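Local atomic coordinates of periplasmic binding protein (Thermotoga lettingae TMO, PDB entry 4RY8), a protein that binds 5-methylthioribose in the cleft between its two lobes, probably as the solute-binding protein of a sugar transporter. Residues V227-V232 with V248-T253. Numbering follows the deposited sequence.
Sequences VYSVDV and VATVGT. With SR1 (5-S-methyl-5-thio-alpha-D-ribofuranose), chain G.
T250 OG1 is gripped by two partners across the strand pair: T250 OG1 accepts a hydrogen bond from S229 OG at 2.8 Å and donates to D231 O at 2.5 Å. The pair belongs to a beta-alpha-beta unit of the periplasmic binding protein fold: strands 226-230 and 247-252 run parallel, joined through helix 234-240. Backbone bonds alternate along them, from V248 N to V227 O, S229 N to A249 O, V251 N to S229 O, and D231 N to V251 O. D231 lies at the ligand pocket. T250 OG1 lies anti to its own backbone N (chi1 -167°), which turns the hydroxyl to S229 and D231. W247 NE1 also bonds S229 OG. With an alanine at T250, S229 OG and the D231 carbonyl would probably lose their shared partner, and the backbone at D231, whose carboxylate binds the ligand, would be held less firmly. At the far end V248 CG2 lies over one face of the Y228 ring, 3.9 Å from its centroid, in a CH-pi contact. The Y228 hydroxyl bonds D132. At the pocket end D231 accepts from two of the ligand's hydroxyls: D231 OD1 from O2 at 2.7 Å, and D231 OD2 from O3 at 2.5 Å.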
ATOM      1  N   VAL C 227       2.081 -20.682  -1.220  1.00 22.53           N
ATOM      2  CA  VAL C 227       2.816 -19.970  -0.194  1.00 20.89           C
ATOM      3  C   VAL C 227       3.173 -18.577  -0.656  1.00 20.10           C
ATOM      4  O   VAL C 227       3.639 -18.405  -1.756  1.00 21.01           O
ATOM      5  CB  VAL C 227       4.098 -20.719   0.225  1.00 23.27           C
ATOM      6  CG1 VAL C 227       4.763 -19.999   1.418  1.00 22.26           C
ATOM      7  CG2 VAL C 227       3.763 -22.169   0.568  1.00 29.33           C
ATOM      8  N   TYR C 228       2.898 -17.604   0.209  1.00 20.59           N
ATOM      9  CA  TYR C 228       3.145 -16.180  -0.003  1.00 24.71           C
ATOM     10  C   TYR C 228       4.101 -15.753   1.108  1.00 24.03           C
ATOM     11  O   TYR C 228       3.866 -16.073   2.281  1.00 25.05           O
ATOM     12  CB  TYR C 228       1.814 -15.382   0.063  1.00 20.97           C
ATOM     13  CG  TYR C 228       0.848 -15.852  -1.034  1.00 20.19           C
ATOM     14  CD1 TYR C 228       0.133 -17.050  -0.898  1.00 24.34           C
ATOM     15  CD2 TYR C 228       0.705 -15.157  -2.227  1.00 19.31           C
ATOM     16  CE1 TYR C 228      -0.712 -17.510  -1.893  1.00 23.21           C
ATOM     17  CE2 TYR C 228      -0.138 -15.631  -3.225  1.00 20.35           C
ATOM     18  CZ  TYR C 228      -0.825 -16.797  -3.059  1.00 22.76           C
ATOM     19  OH  TYR C 228      -1.644 -17.272  -4.022  1.00 28.49           O
ATOM     20  N   SER C 229       5.177 -15.052   0.749  1.00 20.65           N
ATOM     21  CA  SER C 229       6.149 -14.598   1.739  1.00 22.00           C
ATOM     22  C   SER C 229       6.592 -13.146   1.541  1.00 21.85           C
ATOM     23  O   SER C 229       6.116 -12.419   0.675  1.00 25.17           O
ATOM     24  CB  SER C 229       7.363 -15.506   1.695  1.00 22.62           C
ATOM     25  OG  SER C 229       8.021 -15.265   0.437  1.00 20.42           O
ATOM     26  N   VAL C 230       7.493 -12.742   2.405  1.00 16.83           N
ATOM     27  CA  VAL C 230       8.227 -11.550   2.261  1.00 21.88           C
ATOM     28  C   VAL C 230       9.703 -11.926   2.104  1.00 20.13           C
ATOM     29  O   VAL C 230      10.154 -12.973   2.608  1.00 23.58           O
ATOM     30  CB  VAL C 230       8.000 -10.688   3.529  1.00 16.29           C
ATOM     31  CG1 VAL C 230       8.757  -9.406   3.500  1.00 16.15           C
ATOM     32  CG2 VAL C 230       6.544 -10.375   3.661  1.00 16.73           C
ATOM     33  N   ASP C 231      10.457 -11.001   1.515  1.00 17.01           N
ATOM     34  CA  ASP C 231      11.904 -11.074   1.329  1.00 17.91           C
ATOM     35  C   ASP C 231      12.231 -11.878   0.078  1.00 21.34           C
ATOM     36  O   ASP C 231      11.475 -12.729  -0.348  1.00 23.88           O
ATOM     37  CB  ASP C 231      12.721 -11.607   2.524  1.00 17.15           C
ATOM     38  CG  ASP C 231      12.434 -10.853   3.808  1.00 20.97           C
ATOM     39  OD1 ASP C 231      12.391  -9.610   3.756  1.00 19.41           O
ATOM     40  OD2 ASP C 231      12.235 -11.509   4.871  1.00 21.28           O
ATOM     41  N   VAL C 232      13.356 -11.529  -0.515  1.00 19.94           N
ATOM     42  CA  VAL C 232      13.865 -12.275  -1.665  1.00 22.63           C
ATOM     43  C   VAL C 232      15.395 -12.346  -1.532  1.00 28.78           C
ATOM     44  O   VAL C 232      16.068 -11.379  -1.086  1.00 21.69           O
ATOM     45  CB  VAL C 232      13.347 -11.665  -2.977  1.00 22.84           C
ATOM     46  CG1 VAL C 232      13.857 -10.239  -3.143  1.00 24.08           C
ATOM     47  CG2 VAL C 232      13.687 -12.552  -4.176  1.00 22.16           C
ATOM     48  N   VAL C 248       4.595 -19.298  -4.416  1.00 24.26           N
ATOM     49  CA  VAL C 248       4.110 -18.589  -5.642  1.00 29.87           C
ATOM     50  C   VAL C 248       4.445 -17.092  -5.776  1.00 24.62           C
ATOM     51  O   VAL C 248       4.551 -16.572  -6.882  1.00 31.07           O
ATOM     52  CB  VAL C 248       2.608 -18.844  -5.926  1.00 32.71           C
ATOM     53  CG1 VAL C 248       2.362 -20.328  -6.183  1.00 38.61           C
ATOM     54  CG2 VAL C 248       1.755 -18.374  -4.814  1.00 29.56           C
ATOM     55  N   ALA C 249       4.652 -16.415  -4.659  1.00 23.98           N
ATOM     56  CA  ALA C 249       5.008 -15.019  -4.663  1.00 24.68           C
ATOM     57  C   ALA C 249       5.682 -14.607  -3.354  1.00 27.26           C
ATOM     58  O   ALA C 249       5.431 -15.198  -2.288  1.00 23.48           O
ATOM     59  CB  ALA C 249       3.768 -14.158  -4.889  1.00 25.16           C
ATOM     60  N   THR C 250       6.557 -13.612  -3.479  1.00 26.07           N
ATOM     61  CA  THR C 250       7.140 -12.897  -2.357  1.00 20.70           C
ATOM     62  C   THR C 250       7.203 -11.404  -2.723  1.00 27.70           C
ATOM     63  O   THR C 250       7.213 -10.986  -3.902  1.00 22.67           O
ATOM     64  CB  THR C 250       8.566 -13.455  -1.987  1.00 25.48           C
ATOM     65  OG1 THR C 250       9.009 -12.966  -0.713  1.00 25.51           O
ATOM     66  CG2 THR C 250       9.607 -13.075  -3.025  1.00 22.17           C
ATOM     67  N   VAL C 251       7.221 -10.603  -1.683  1.00 19.45           N
ATOM     68  CA  VAL C 251       7.350  -9.181  -1.780  1.00 21.18           C
ATOM     69  C   VAL C 251       8.607  -8.770  -1.021  1.00 33.86           C
ATOM     70  O   VAL C 251       8.790  -9.100   0.158  1.00 19.97           O
ATOM     71  CB  VAL C 251       6.061  -8.533  -1.216  1.00 25.82           C
ATOM     72  CG1 VAL C 251       6.274  -7.064  -0.892  1.00 22.26           C
ATOM     73  CG2 VAL C 251       4.946  -8.746  -2.261  1.00 19.64           C
ATOM     74  N   GLY C 252       9.485  -8.042  -1.686  1.00 19.88           N
ATOM     75  CA  GLY C 252      10.703  -7.601  -1.001  1.00 25.59           C
ATOM     76  C   GLY C 252      11.588  -6.585  -1.675  1.00 27.09           C
ATOM     77  O   GLY C 252      11.202  -5.966  -2.673  1.00 20.80           O
ATOM     78  N   THR C 253      12.790  -6.436  -1.104  1.00 25.46           N
ATOM     79  CA  THR C 253      13.802  -5.462  -1.526  1.00 28.47           C
ATOM     80  C   THR C 253      15.139  -6.180  -1.648  1.00 34.33           C
ATOM     81  O   THR C 253      15.319  -7.290  -1.140  1.00 25.06           O
ATOM     82  CB  THR C 253      14.070  -4.383  -0.445  1.00 22.46           C
ATOM     83  OG1 THR C 253      14.619  -5.018   0.714  1.00 24.94           O
ATOM     84  CG2 THR C 253      12.826  -3.629  -0.069  1.00 21.37           C
TER
HETATM   85  CS  SR1 G 401      12.976 -11.196  12.642  1.00 25.10           C
HETATM   86  S   SR1 G 401      12.514  -9.711  11.779  1.00 20.45           S
HETATM   87  C5  SR1 G 401      12.787 -10.408  10.131  1.00 25.11           C
HETATM   88  C4  SR1 G 401      12.489  -9.383   9.039  1.00 20.17           C
HETATM   89  O4  SR1 G 401      13.317  -8.294   9.288  1.00 23.29           O
HETATM   90  C1  SR1 G 401      13.888  -7.774   8.071  1.00 43.30           C
HETATM   91  O1  SR1 G 401      13.404  -6.485   7.907  1.00 27.28           O
HETATM   92  C2  SR1 G 401      13.469  -8.651   6.901  1.00 30.48           C
HETATM   93  O2  SR1 G 401      12.592  -8.061   5.904  1.00 20.18           O
HETATM   94  C3  SR1 G 401      12.807  -9.814   7.612  1.00 21.80           C
HETATM   95  O3  SR1 G 401      11.626 -10.212   6.930  1.00 22.86           O
HETATM   96  O   HOH W   1      12.462  -7.739   1.887  1.00 24.52           O
HETATM   97  O   HOH W   2      18.075  -9.249  -0.342  1.00 32.33           O
HETATM   98  O   HOH W   3      14.936  -9.242   0.907  1.00 42.33           O